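Local coordinates for protein uricase (Arthrobacter globiformis, PDB 2YZE) that catalyses the oxidation of uric acid by molecular oxygen to 5-hydroxyisourate, the first step on the way to (S)-allantoin, at residues G160-G165 against H218-Q223; A183-A188 against P248-F253. All coordinates share one frame; numbering follows the deposited sequence.

Interaction 1 of 2, residues G160-G165 against H218-Q223. With NOB ((dihydroxyboranyloxy-hydroxy-boranyl)oxylithium), chain I.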
loop_
_atom_site.group_PDB
_atom_site.type_symbol
_atom_site.label_atom_id
_atom_site.label_comp_id
_atom_site.label_asym_id
_atom_site.label_seq_id
_atom_site.Cartn_x
_atom_site.Cartn_y
_atom_site.Cartn_z
ATOM N N GLY A 160 6.666 -21.037 -23.772
ATOM C CA GLY A 160 6.832 -20.215 -24.960
ATOM C C GLY A 160 7.669 -18.985 -24.651
ATOM O O GLY A 160 7.442 -17.889 -25.182
ATOM N N SER A 161 8.631 -19.168 -23.758
ATOM C CA SER A 161 9.538 -18.108 -23.364
ATOM C C SER A 161 10.893 -18.735 -23.078
ATOM O O SER A 161 10.988 -19.734 -22.368
ATOM C CB SER A 161 9.023 -17.392 -22.117
ATOM O OG SER A 161 9.995 -16.486 -21.624
ATOM N N GLU A 162 11.937 -18.146 -23.649
ATOM C CA GLU A 162 13.298 -18.634 -23.471
ATOM C C GLU A 162 14.213 -17.472 -23.130
ATOM O O GLU A 162 13.838 -16.303 -23.262
ATOM C CB GLU A 162 13.815 -19.265 -24.765
ATOM C CG GLU A 162 12.942 -20.338 -25.351
ATOM C CD GLU A 162 13.498 -20.886 -26.658
ATOM O OE1 GLU A 162 14.726 -21.105 -26.744
ATOM O OE2 GLU A 162 12.707 -21.108 -27.596
ATOM N N PHE A 163 15.414 -17.807 -22.675
ATOM C CA PHE A 163 16.432 -16.809 -22.381
ATOM C C PHE A 163 17.779 -17.500 -22.347
ATOM O O PHE A 163 18.129 -18.173 -21.377
ATOM C CB PHE A 163 16.194 -16.085 -21.059
ATOM C CG PHE A 163 17.066 -14.867 -20.892
ATOM C CD1 PHE A 163 17.064 -13.862 -21.861
ATOM C CD2 PHE A 163 17.918 -14.738 -19.804
ATOM C CE1 PHE A 163 17.908 -12.744 -21.748
ATOM C CE2 PHE A 163 18.761 -13.631 -19.680
ATOM C CZ PHE A 163 18.754 -12.631 -20.660
ATOM N N HIS A 164 18.523 -17.329 -23.431
ATOM C CA HIS A 164 19.834 -17.933 -23.571
ATOM C C HIS A 164 20.690 -17.076 -24.492
ATOM O O HIS A 164 20.198 -16.129 -25.111
ATOM C CB HIS A 164 19.680 -19.351 -24.138
ATOM C CG HIS A 164 18.775 -19.430 -25.330
ATOM N ND1 HIS A 164 19.134 -18.953 -26.574
ATOM C CD2 HIS A 164 17.516 -19.912 -25.462
ATOM C CE1 HIS A 164 18.135 -19.139 -27.419
ATOM N NE2 HIS A 164 17.141 -19.719 -26.769
ATOM N N GLY A 165 21.977 -17.396 -24.568
ATOM C CA GLY A 165 22.861 -16.634 -25.431
ATOM C C GLY A 165 23.395 -15.353 -24.818
ATOM O O GLY A 165 24.042 -14.564 -25.507
ATOM N N HIS A 218 6.823 -15.721 -29.580
ATOM C CA HIS A 218 7.653 -16.733 -28.934
ATOM C C HIS A 218 8.831 -15.911 -28.430
ATOM O O HIS A 218 9.715 -15.540 -29.201
ATOM C CB HIS A 218 8.150 -17.784 -29.926
ATOM C CG HIS A 218 8.996 -18.840 -29.288
ATOM N ND1 HIS A 218 8.470 -19.833 -28.491
ATOM C CD2 HIS A 218 10.339 -19.016 -29.272
ATOM C CE1 HIS A 218 9.450 -20.575 -28.010
ATOM N NE2 HIS A 218 10.595 -20.101 -28.469
ATOM N N SER A 219 8.832 -15.633 -27.133
ATOM C CA SER A 219 9.844 -14.782 -26.519
ATOM C C SER A 219 11.229 -15.360 -26.268
ATOM O O SER A 219 11.376 -16.402 -25.632
ATOM C CB SER A 219 9.296 -14.227 -25.202
ATOM O OG SER A 219 10.204 -13.307 -24.632
ATOM N N LEU A 220 12.240 -14.659 -26.778
ATOM C CA LEU A 220 13.633 -15.050 -26.591
ATOM C C LEU A 220 14.227 -14.085 -25.579
ATOM O O LEU A 220 15.361 -14.243 -25.136
ATOM C CB LEU A 220 14.403 -14.957 -27.909
ATOM C CG LEU A 220 13.899 -15.862 -29.033
ATOM C CD1 LEU A 220 14.776 -15.685 -30.272
ATOM C CD2 LEU A 220 13.929 -17.316 -28.562
ATOM N N ALA A 221 13.438 -13.073 -25.223
ATOM C CA ALA A 221 13.840 -12.060 -24.256
ATOM C C ALA A 221 12.655 -11.123 -24.037
ATOM O O ALA A 221 11.854 -10.904 -24.940
ATOM C CB ALA A 221 15.029 -11.278 -24.775
ATOM N N LEU A 222 12.540 -10.578 -22.835
ATOM C CA LEU A 222 11.444 -9.659 -22.543
ATOM C C LEU A 222 11.578 -8.456 -23.475
ATOM O O LEU A 222 10.578 -7.867 -23.893
ATOM C CB LEU A 222 11.509 -9.184 -21.092
ATOM C CG LEU A 222 10.187 -9.065 -20.323
ATOM C CD1 LEU A 222 10.380 -8.087 -19.183
ATOM C CD2 LEU A 222 9.055 -8.604 -21.232
ATOM N N GLN A 223 12.820 -8.094 -23.791
ATOM C CA GLN A 223 13.082 -6.962 -24.683
ATOM C C GLN A 223 12.419 -7.187 -26.040
ATOM O O GLN A 223 11.843 -6.263 -26.609
ATOM C CB GLN A 223 14.596 -6.741 -24.879
ATOM C CG GLN A 223 15.320 -6.144 -23.667
ATOM C CD GLN A 223 15.826 -7.198 -22.698
ATOM O OE1 GLN A 223 15.251 -8.275 -22.583
ATOM N NE2 GLN A 223 16.905 -6.884 -21.987
HETATM B B1 NOB I . 15.717 -10.816 -19.675
HETATM B B2 NOB I . 15.888 -11.441 -17.167
HETATM O OB1 NOB I . 16.696 -9.616 -19.835
HETATM O OB2 NOB I . 15.494 -11.962 -18.633
HETATM O OB3 NOB I . 14.543 -11.123 -20.646
HETATM O OB4 NOB I . 15.173 -10.345 -16.258
HETATM O OB5 NOB I . 17.248 -12.041 -16.625
HETATM LI LI NOB I . 17.979 -10.706 -17.917
HETATM O O HOH W 1 11.579 -14.746 -22.811
HETATM O O HOH W 2 16.859 -16.593 -25.653
#
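Ser161 and Ser219 pair their backbones in a single bridge, which brings the loop 160-165 alongside the residues that lead into helix 222-236. Two backbone hydrogen bonds make it: Glu162 N donates to Ser219 O over 2.7 Å, and Ser219 N donates to Gly160 O in a longer bond of 3.3 Å. A water extends the pairing, touching Ser161 OG and Ser219 OG and donating to Glu162 O at 2.8 Å; the two hydroxyls reach on to Arg180 and Thr225.

Side-chain polar contacts centre on the carboxylate of Glu162. Its OE2 takes a very short, nearly straight bond of 2.5 Å from His218 NE2, at the edge of an imidazole turned 72° from the carboxylate plane. OE1 accepts from His164 NE2 at 2.8 Å, from above the carboxylate plane, so two histidines fix its rotation. With CG anti to the carbonyl carbon (chi1 -54°) and the chain extended beyond it, the carboxylate lies between both rings. Leu220 runs beside it, CD2 4.1 Å from Glu162 CD.

Apolar and ligand contacts gather at Phe163, whose ring edge faces Leu220 O and the methyl of Ala221. One ring face lies under the bound borate group, with OB2 3.7 Å above its centre. Leu222 N, just past the N-cap residue Ala221, donates almost straight to OB3. Phe163 and Gln223 belong to the urate site, where the flat substrate probably lies over the same ring.

Asn61 of a second subunit bonds to the carbonyls of His164 and Leu220. Within the chain, Ser161 and Ser219 rest on Leu182 of strand 182-192, while Leu222 at the start of helix 222-236 packs on strands 240-254 and 276-285.

Interaction 2 of 2, residues A183-A188 against P248-F253; sequences ATDVSA and PNKHHF. With NOB ((dihydroxyboranyloxy-hydroxy-boranyl)oxylithium), chain I.
Strands 182-192 and 240-254 are antiparallel neighbours in the sheet of the uricase T-fold (tunnelling fold), and they meet here where the second is interrupted beside the active site. Lys250 N donates to Ala183 O at 3.0 Å. At Thr184, OG1 is anti to the backbone N (chi1 -174°), a position from which it reaches a lone pair of Pro248 O in the carbonyl plane, 2.6 Å away. The Pro248 ring packs against Asp185, its CG 3.9 Å from Asp185 CB.

Lys250 bends at chi2 and chi3, passes over Thr184 CA and crosses the Asp185 side chain at about a right angle. Its NZ forms a salt bridge to Asp185 OD1 (3.0 Å) from the syn side; OD1 also bonds to Thr154 of strand 143-157. A methionine in its place would probably leave the Asp185 carboxylate without its countercharge.

The same break also carries residues of the active site. Asn249, of the urate site, gives a weak ND2 bond to the borate OB4 at 2.9 Å, and His251, of the charge relay system, turns its ring edge to the same oxygen and packs on Lys22 of a second subunit. Ala183 CB meets the His252 ring obliquely, 3.7 Å from CE1, while His252 ND1 donates to Lys250 O from above the carbonyl plane.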
loop_
_atom_site.group_PDB
_atom_site.type_symbol
_atom_site.label_atom_id
_atom_site.label_comp_id
_atom_site.label_asym_id
_atom_site.label_seq_id
_atom_site.Cartn_x
_atom_site.Cartn_y
_atom_site.Cartn_z
ATOM N N ALA A 183 6.259 -13.470 -16.844
ATOM C CA ALA A 183 5.147 -12.738 -16.242
ATOM C C ALA A 183 5.540 -11.277 -16.073
ATOM O O ALA A 183 6.678 -10.965 -15.704
ATOM C CB ALA A 183 4.794 -13.344 -14.888
ATOM N N THR A 184 4.598 -10.378 -16.334
ATOM C CA THR A 184 4.886 -8.961 -16.208
ATOM C C THR A 184 3.617 -8.163 -15.936
ATOM O O THR A 184 2.513 -8.707 -15.977
ATOM C CB THR A 184 5.575 -8.429 -17.503
ATOM O OG1 THR A 184 5.982 -7.073 -17.313
ATOM C CG2 THR A 184 4.628 -8.491 -18.689
ATOM N N ASP A 185 3.791 -6.882 -15.623
ATOM C CA ASP A 185 2.674 -5.967 -15.385
ATOM C C ASP A 185 2.746 -5.009 -16.560
ATOM O O ASP A 185 3.713 -4.267 -16.692
ATOM C CB ASP A 185 2.855 -5.161 -14.097
ATOM C CG ASP A 185 2.707 -5.998 -12.849
ATOM O OD1 ASP A 185 1.966 -7.003 -12.883
ATOM O OD2 ASP A 185 3.321 -5.633 -11.822
ATOM N N VAL A 186 1.745 -5.029 -17.423
ATOM C CA VAL A 186 1.777 -4.156 -18.581
ATOM C C VAL A 186 1.507 -2.692 -18.232
ATOM O O VAL A 186 0.402 -2.326 -17.830
ATOM C CB VAL A 186 0.768 -4.624 -19.653
ATOM C CG1 VAL A 186 0.890 -3.756 -20.907
ATOM C CG2 VAL A 186 1.026 -6.086 -19.997
ATOM N N SER A 187 2.552 -1.879 -18.350
ATOM C CA SER A 187 2.479 -0.441 -18.119
ATOM C C SER A 187 2.919 0.137 -19.446
ATOM O O SER A 187 4.089 0.019 -19.828
ATOM C CB SER A 187 3.453 0.021 -17.032
ATOM O OG SER A 187 2.871 -0.051 -15.746
ATOM N N ALA A 188 1.980 0.739 -20.160
ATOM C CA ALA A 188 2.296 1.311 -21.455
ATOM C C ALA A 188 1.636 2.665 -21.597
ATOM O O ALA A 188 0.540 2.891 -21.083
ATOM C CB ALA A 188 1.822 0.384 -22.562
ATOM N N PRO A 248 8.114 -5.087 -15.832
ATOM C CA PRO A 248 8.914 -5.796 -14.833
ATOM C C PRO A 248 8.955 -7.274 -15.205
ATOM O O PRO A 248 8.010 -7.796 -15.797
ATOM C CB PRO A 248 8.141 -5.556 -13.541
ATOM C CG PRO A 248 6.716 -5.515 -14.017
ATOM C CD PRO A 248 6.832 -4.640 -15.255
ATOM N N ASN A 249 10.058 -7.945 -14.903
ATOM C CA ASN A 249 10.135 -9.370 -15.185
ATOM C C ASN A 249 9.889 -9.983 -13.817
ATOM O O ASN A 249 10.817 -10.132 -13.018
ATOM C CB ASN A 249 11.515 -9.765 -15.709
ATOM C CG ASN A 249 11.527 -11.161 -16.314
ATOM O OD1 ASN A 249 10.560 -11.915 -16.180
ATOM N ND2 ASN A 249 12.622 -11.513 -16.985
ATOM N N LYS A 250 8.625 -10.292 -13.543
ATOM C CA LYS A 250 8.211 -10.858 -12.266
ATOM C C LYS A 250 8.595 -12.325 -12.231
ATOM O O LYS A 250 7.910 -13.189 -12.782
ATOM C CB LYS A 250 6.708 -10.671 -12.093
ATOM C CG LYS A 250 6.255 -9.296 -12.588
ATOM C CD LYS A 250 5.174 -8.689 -11.735
ATOM C CE LYS A 250 3.929 -9.530 -11.713
ATOM N NZ LYS A 250 2.951 -8.908 -10.786
ATOM N N HIS A 251 9.716 -12.582 -11.573
ATOM C CA HIS A 251 10.279 -13.915 -11.487
ATOM C C HIS A 251 9.458 -14.982 -10.789
ATOM O O HIS A 251 9.031 -14.828 -9.645
ATOM C CB HIS A 251 11.666 -13.832 -10.853
ATOM C CG HIS A 251 12.586 -12.871 -11.545
ATOM N ND1 HIS A 251 13.263 -11.874 -10.876
ATOM C CD2 HIS A 251 12.936 -12.753 -12.848
ATOM C CE1 HIS A 251 13.990 -11.183 -11.737
ATOM N NE2 HIS A 251 13.810 -11.697 -12.940
ATOM N N HIS A 252 9.235 -16.062 -11.526
ATOM C CA HIS A 252 8.537 -17.237 -11.035
ATOM C C HIS A 252 9.621 -18.306 -11.106
ATOM O O HIS A 252 9.881 -18.878 -12.168
ATOM C CB HIS A 252 7.352 -17.575 -11.941
ATOM C CG HIS A 252 6.151 -16.712 -11.695
ATOM N ND1 HIS A 252 6.194 -15.337 -11.784
ATOM C CD2 HIS A 252 4.887 -17.023 -11.322
ATOM C CE1 HIS A 252 5.010 -14.838 -11.474
ATOM N NE2 HIS A 252 4.198 -15.839 -11.190
ATOM N N PHE A 253 10.287 -18.525 -9.974
ATOM C CA PHE A 253 11.373 -19.495 -9.886
ATOM C C PHE A 253 10.866 -20.925 -9.802
ATOM O O PHE A 253 10.029 -21.246 -8.957
ATOM C CB PHE A 253 12.236 -19.202 -8.654
ATOM C CG PHE A 253 12.941 -17.879 -8.713
ATOM C CD1 PHE A 253 14.062 -17.711 -9.522
ATOM C CD2 PHE A 253 12.470 -16.793 -7.986
ATOM C CE1 PHE A 253 14.701 -16.473 -9.609
ATOM C CE2 PHE A 253 13.100 -15.550 -8.064
ATOM C CZ PHE A 253 14.217 -15.390 -8.878
HETATM B B1 NOB I . 15.717 -10.816 -19.675
HETATM B B2 NOB I . 15.888 -11.441 -17.167
HETATM O OB1 NOB I . 16.696 -9.616 -19.835
HETATM O OB2 NOB I . 15.494 -11.962 -18.633
HETATM O OB3 NOB I . 14.543 -11.123 -20.646
HETATM O OB4 NOB I . 15.173 -10.345 -16.258
HETATM O OB5 NOB I . 17.248 -12.041 -16.625
HETATM LI LI NOB I . 17.979 -10.706 -17.917
HETATM O O HOH W 3 8.584 -13.590 -15.364
#

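How the interactions relate
From the N terminus, the chain leaves strand 143-157, enters the loop 160-165, then runs along strand 182-192 and through helix 199-216 to residues 218-223, where interaction 1 closes a loop of 52 intervening residues. Interaction 2 opens inside that span, at 183-188, and closes only after helix 222-236, at 248-253, so the two contacts cross rather than nest. Interaction 1 ties a loop to the start of helix 222-236; interaction 2 joins two strands of the sheet. Their centres lie about 13 Å apart. They touch where Leu222 CD1 packs 4.0 Å from Asn249 CB, and both reach the same bound borate group, contributing to one urate site.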